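Local coordinates for protein xylanase inhibitor TL-XI (Triticum aestivum, PDB 3G7M) that inhibits xylanases noncompetitively as a member of the small thaumatin-like family, and probably takes part in plant defence, at residues 1-6 and 143-148; 80-85 and 103-108. The protein carries 4 engineered substitutions. One frame throughout, in Å; residues are numbered along the deposited sequence.

Contact 1 (1-6 and 143-148); sequences APLTIT and SRLQIV
Strand 3-6 runs parallel to strand 145-148, T4 facing Q146 and I5 facing I147, their segment axes 4.7 Å apart. Backbone bonds step across: L145 N to P2 O, T4 N to L145 O, I147 N to T4 O and T6 N to I147 O, the last almost straight at 178°. On the face carrying T4, T6, Q146 and V148, the Q146 side chain leaves with CG anti to its own N (chi1 -163°) and stays extended, which carries its amide across to T6. Q146 CB and CG pass beside T4 O, CG at 3.9 Å. At the tip, Q146 NE2 donates to T6 OG1 over 3.3 Å, the hydroxyl lying in the amide plane. A long amide suits this span, and threonine joins a strand-forming branched CB to an accepting hydroxyl, which also bonds weakly to S35 OG. With an alanine in place of Q146, T6 OG1 would probably lose its NE2 donor and a gap open beside T4 O. The other face is apolar, suiting branched aliphatic residues in a buried layer: L3 CD1 reaches L145 CB at 3.7 Å, and I5 and I147 lie side by side. Here the chain's first and last strands pair inside the mixed sheet of this thaumatin-like fold.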
loop_
_atom_site.group_PDB
_atom_site.type_symbol
_atom_site.label_atom_id
_atom_site.label_comp_id
_atom_site.label_asym_id
_atom_site.label_seq_id
_atom_site.Cartn_x
_atom_site.Cartn_y
_atom_site.Cartn_z
ATOM N N ALA A 1 12.062 2.625 7.678
ATOM C CA ALA A 1 13.376 1.924 7.543
ATOM C C ALA A 1 13.166 0.400 7.761
ATOM O O ALA A 1 12.944 -0.021 8.891
ATOM C CB ALA A 1 14.427 2.531 8.552
ATOM N N PRO A 2 13.224 -0.431 6.683
ATOM C CA PRO A 2 13.424 -0.168 5.241
ATOM C C PRO A 2 12.162 0.196 4.457
ATOM O O PRO A 2 12.261 0.880 3.419
ATOM C CB PRO A 2 13.969 -1.502 4.720
ATOM C CG PRO A 2 13.481 -2.506 5.661
ATOM C CD PRO A 2 13.534 -1.846 7.004
ATOM N N LEU A 3 11.002 -0.280 4.908
ATOM C CA LEU A 3 9.692 0.166 4.348
ATOM C C LEU A 3 8.834 0.934 5.383
ATOM O O LEU A 3 8.691 0.510 6.536
ATOM C CB LEU A 3 8.895 -1.013 3.787
ATOM C CG LEU A 3 7.481 -0.697 3.250
ATOM C CD1 LEU A 3 7.606 0.054 1.980
ATOM C CD2 LEU A 3 6.661 -1.971 3.009
ATOM N N THR A 4 8.280 2.067 4.979
ATOM C CA THR A 4 7.521 2.884 5.908
ATOM C C THR A 4 6.251 3.291 5.203
ATOM O O THR A 4 6.301 3.832 4.106
ATOM C CB THR A 4 8.336 4.148 6.364
ATOM O OG1 THR A 4 9.682 3.777 6.702
ATOM C CG2 THR A 4 7.683 4.855 7.580
ATOM N N ILE A 5 5.109 3.022 5.820
ATOM C CA ILE A 5 3.808 3.486 5.292
ATOM C C ILE A 5 3.221 4.573 6.197
ATOM O O ILE A 5 2.947 4.340 7.366
ATOM C CB ILE A 5 2.812 2.318 5.104
ATOM C CG1 ILE A 5 3.340 1.338 4.055
ATOM C CG2 ILE A 5 1.424 2.822 4.735
ATOM C CD1 ILE A 5 2.814 -0.067 4.260
ATOM N N THR A 6 3.059 5.767 5.642
ATOM C CA THR A 6 2.666 6.951 6.403
ATOM C C THR A 6 1.263 7.413 6.000
ATOM O O THR A 6 0.908 7.452 4.814
ATOM C CB THR A 6 3.669 8.107 6.198
ATOM O OG1 THR A 6 5.000 7.660 6.530
ATOM C CG2 THR A 6 3.308 9.308 7.048
ATOM N N SER A 143 18.999 1.859 1.353
ATOM C CA SER A 143 17.905 2.741 0.895
ATOM C C SER A 143 16.602 2.599 1.703
ATOM O O SER A 143 16.440 1.644 2.472
ATOM C CB SER A 143 17.656 2.595 -0.622
ATOM O OG SER A 143 17.415 1.244 -0.978
ATOM N N ARG A 144 15.679 3.554 1.524
ATOM C CA ARG A 144 14.495 3.595 2.365
ATOM C C ARG A 144 13.229 3.901 1.568
ATOM O O ARG A 144 13.129 4.972 0.979
ATOM C CB ARG A 144 14.721 4.632 3.483
ATOM C CG ARG A 144 15.513 4.035 4.617
ATOM C CD ARG A 144 16.338 5.050 5.367
ATOM N NE ARG A 144 17.364 4.344 6.146
ATOM C CZ ARG A 144 18.442 4.918 6.685
ATOM N NH1 ARG A 144 18.652 6.230 6.548
ATOM N NH2 ARG A 144 19.320 4.178 7.362
ATOM N N LEU A 145 12.278 2.958 1.559
ATOM C CA LEU A 145 11.002 3.116 0.861
ATOM C C LEU A 145 9.915 3.767 1.719
ATOM O O LEU A 145 9.764 3.421 2.921
ATOM C CB LEU A 145 10.481 1.757 0.414
ATOM C CG LEU A 145 11.103 1.110 -0.824
ATOM C CD1 LEU A 145 10.526 -0.261 -1.004
ATOM C CD2 LEU A 145 10.801 1.952 -2.065
ATOM N N GLN A 146 9.148 4.680 1.089
ATOM C CA GLN A 146 8.035 5.362 1.751
ATOM C C GLN A 146 6.758 5.409 0.900
ATOM O O GLN A 146 6.764 5.873 -0.239
ATOM C CB GLN A 146 8.447 6.764 2.178
ATOM C CG GLN A 146 7.521 7.375 3.220
ATOM C CD GLN A 146 8.078 8.661 3.822
ATOM O OE1 GLN A 146 9.060 9.238 3.307
ATOM N NE2 GLN A 146 7.455 9.115 4.923
ATOM N N ILE A 147 5.664 4.916 1.475
ATOM C CA ILE A 147 4.346 5.075 0.897
ATOM C C ILE A 147 3.590 6.108 1.730
ATOM O O ILE A 147 3.443 5.966 2.937
ATOM C CB ILE A 147 3.581 3.772 0.920
ATOM C CG1 ILE A 147 4.476 2.596 0.528
ATOM C CG2 ILE A 147 2.374 3.860 0.056
ATOM C CD1 ILE A 147 4.922 2.570 -0.913
ATOM N N VAL A 148 3.123 7.168 1.090
ATOM C CA VAL A 148 2.347 8.181 1.800
ATOM C C VAL A 148 0.893 8.147 1.280
ATOM O O VAL A 148 0.624 8.083 0.056
ATOM C CB VAL A 148 3.005 9.626 1.700
ATOM C CG1 VAL A 148 2.309 10.632 2.608
ATOM C CG2 VAL A 148 4.485 9.580 2.034
HETATM O O HOH W 1 11.300 4.428 4.915
#

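Contact 2 (80-85 and 103-108); sequences PAVPTT and TLKGFN. Engineered in segment 80-85: T84 (natural residue Val).
T84 O, K105 N and G106 O grip one water between them: the water donates to both carbonyls, 2.7 Å from T84 O and 2.7 Å from G106 O, and accepts from K105 N. It thus links two carbonyl oxygens that could not bond to each other. This is a loop-to-loop junction of the thaumatin-like fold, where neither segment forms a regular strand.

Direct bonds flank the water. T84 N donates to K105 O at 2.9 Å, from above the carbonyl plane, and P83 CA brings a CA-H...O contact to the same oxygen. After a cis peptide bond, P83 directs its CB toward segment 103-108, where it lies near F107 O. G106 suits this point of the loop, because at its backbone angles any CB would be pressed onto the carbonyl oxygen before it.

K105 follows with a chain bent at chi2 and chi4. K105 CB lies 3.9 Å from CG2 of T84, an engineered residue that is valine in nature, and the two side chains run alongside each other. Farther out K105 CD meets V82 CG2 as the chains cross near a right angle, and NZ has a weak bond to N79 OD1.

N108 shows what an asparagine can do in such a loop, accepting and donating through one amide. With CG held between its backbone N and carbonyl carbon (chi1 66°), N108 OD1 receives T85 N at 2.7 Å from above the carbonyl plane, and ND2 gives to G50 O. The T85 hydroxyl, meanwhile, has V109 O as its main partner. T85 OG1 also sits obliquely by the F107 ring, 3.4 Å from F107 CD2, the nearest ring atom.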
loop_
_atom_site.group_PDB
_atom_site.type_symbol
_atom_site.label_atom_id
_atom_site.label_comp_id
_atom_site.label_asym_id
_atom_site.label_seq_id
_atom_site.Cartn_x
_atom_site.Cartn_y
_atom_site.Cartn_z
ATOM N N PRO A 80 -9.057 -6.728 -3.093
ATOM C CA PRO A 80 -9.954 -5.917 -2.261
ATOM C C PRO A 80 -11.079 -5.281 -3.093
ATOM O O PRO A 80 -10.994 -5.254 -4.338
ATOM C CB PRO A 80 -9.027 -4.838 -1.660
ATOM C CG PRO A 80 -7.833 -4.768 -2.589
ATOM C CD PRO A 80 -7.653 -6.159 -3.178
ATOM N N ALA A 81 -12.113 -4.772 -2.407
ATOM C CA ALA A 81 -13.266 -4.186 -3.082
ATOM C C ALA A 81 -12.926 -2.863 -3.815
ATOM O O ALA A 81 -12.185 -2.003 -3.310
ATOM C CB ALA A 81 -14.395 -3.981 -2.064
ATOM N N VAL A 82 -13.492 -2.725 -5.009
ATOM C CA VAL A 82 -13.503 -1.464 -5.771
ATOM C C VAL A 82 -14.366 -0.404 -5.017
ATOM O O VAL A 82 -15.477 -0.705 -4.562
ATOM C CB VAL A 82 -14.067 -1.743 -7.241
ATOM C CG1 VAL A 82 -14.202 -0.476 -8.118
ATOM C CG2 VAL A 82 -13.223 -2.806 -7.958
ATOM N N PRO A 83 -13.882 0.845 -4.908
ATOM C CA PRO A 83 -12.654 1.284 -5.499
ATOM C C PRO A 83 -11.529 1.162 -4.503
ATOM O O PRO A 83 -11.772 1.156 -3.276
ATOM C CB PRO A 83 -12.941 2.752 -5.791
ATOM C CG PRO A 83 -13.927 3.183 -4.734
ATOM C CD PRO A 83 -14.575 1.952 -4.199
ATOM N N THR A 84 -10.311 1.061 -5.026
ATOM C CA THR A 84 -9.115 1.117 -4.197
ATOM C C THR A 84 -7.852 1.416 -4.993
ATOM O O THR A 84 -7.680 0.925 -6.110
ATOM C CB THR A 84 -8.897 -0.174 -3.391
ATOM O OG1 THR A 84 -7.630 -0.085 -2.720
ATOM C CG2 THR A 84 -8.948 -1.444 -4.283
ATOM N N THR A 85 -6.977 2.224 -4.413
ATOM C CA THR A 85 -5.708 2.572 -5.039
ATOM C C THR A 85 -4.706 1.478 -4.718
ATOM O O THR A 85 -4.560 1.124 -3.552
ATOM C CB THR A 85 -5.184 3.894 -4.500
ATOM O OG1 THR A 85 -6.194 4.915 -4.746
ATOM C CG2 THR A 85 -3.885 4.280 -5.200
ATOM N N THR A 103 -6.349 2.980 -11.845
ATOM C CA THR A 103 -7.239 2.741 -12.943
ATOM C C THR A 103 -7.778 1.323 -12.900
ATOM O O THR A 103 -8.928 1.077 -13.307
ATOM C CB THR A 103 -6.565 3.057 -14.288
ATOM O OG1 THR A 103 -5.773 4.235 -14.132
ATOM C CG2 THR A 103 -7.603 3.315 -15.415
ATOM N N LEU A 104 -6.962 0.391 -12.411
ATOM C CA LEU A 104 -7.297 -1.034 -12.487
ATOM C C LEU A 104 -8.448 -1.398 -11.564
ATOM O O LEU A 104 -9.366 -2.143 -11.973
ATOM C CB LEU A 104 -6.072 -1.899 -12.200
ATOM C CG LEU A 104 -6.360 -3.361 -11.856
ATOM C CD1 LEU A 104 -6.839 -4.128 -13.077
ATOM C CD2 LEU A 104 -5.140 -4.032 -11.228
ATOM N N LYS A 105 -8.390 -0.865 -10.329
ATOM C CA LYS A 105 -9.361 -1.211 -9.296
ATOM C C LYS A 105 -10.027 0.055 -8.778
ATOM O O LYS A 105 -10.726 0.025 -7.747
ATOM C CB LYS A 105 -8.684 -1.938 -8.107
ATOM C CG LYS A 105 -8.299 -3.442 -8.270
ATOM C CD LYS A 105 -9.488 -4.357 -8.050
ATOM C CE LYS A 105 -9.135 -5.811 -8.293
ATOM N NZ LYS A 105 -8.280 -6.311 -7.199
ATOM N N GLY A 106 -9.801 1.166 -9.480
ATOM C CA GLY A 106 -10.426 2.449 -9.137
ATOM C C GLY A 106 -9.499 3.343 -8.340
ATOM O O GLY A 106 -8.278 3.193 -8.412
ATOM N N PHE A 107 -10.080 4.259 -7.560
ATOM C CA PHE A 107 -9.313 5.185 -6.734
ATOM C C PHE A 107 -10.058 5.501 -5.474
ATOM O O PHE A 107 -11.234 5.870 -5.531
ATOM C CB PHE A 107 -9.096 6.470 -7.502
ATOM C CG PHE A 107 -8.429 7.547 -6.718
ATOM C CD1 PHE A 107 -9.177 8.503 -6.037
ATOM C CD2 PHE A 107 -7.060 7.620 -6.678
ATOM C CE1 PHE A 107 -8.571 9.491 -5.314
ATOM C CE2 PHE A 107 -6.444 8.611 -5.963
ATOM C CZ PHE A 107 -7.198 9.552 -5.280
ATOM N N ASN A 108 -9.374 5.378 -4.332
ATOM C CA ASN A 108 -9.968 5.721 -3.029
ATOM C C ASN A 108 -9.170 6.702 -2.223
ATOM O O ASN A 108 -9.719 7.637 -1.675
ATOM C CB ASN A 108 -10.245 4.473 -2.185
ATOM C CG ASN A 108 -8.992 3.751 -1.765
ATOM O OD1 ASN A 108 -7.984 3.786 -2.451
ATOM N ND2 ASN A 108 -9.057 3.076 -0.628
HETATM O O HOH W 2 -6.879 0.952 -8.646
#

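How the contacts relate
The centre of the molecule lies between the two contacts, whose own centres are 22 Å apart and whose nearest atoms stay about 8 Å from each other. Segments 80-85 and 103-108 both fall within the long span of chain between the two strands of contact 1, which joins the two ends of the molecule; the C9-C150 disulfide follows just beyond it. Contact 1 belongs to the mixed sheet. Contact 2 ties the loop before strand 86-91 to the loop after strand 95-101, two neighbours in the antiparallel sheet. Segment 103-108 then leads on to strand 111-115, which pairs with strand 145-149, so contact 2 sits where the chain crosses from one sheet to the other.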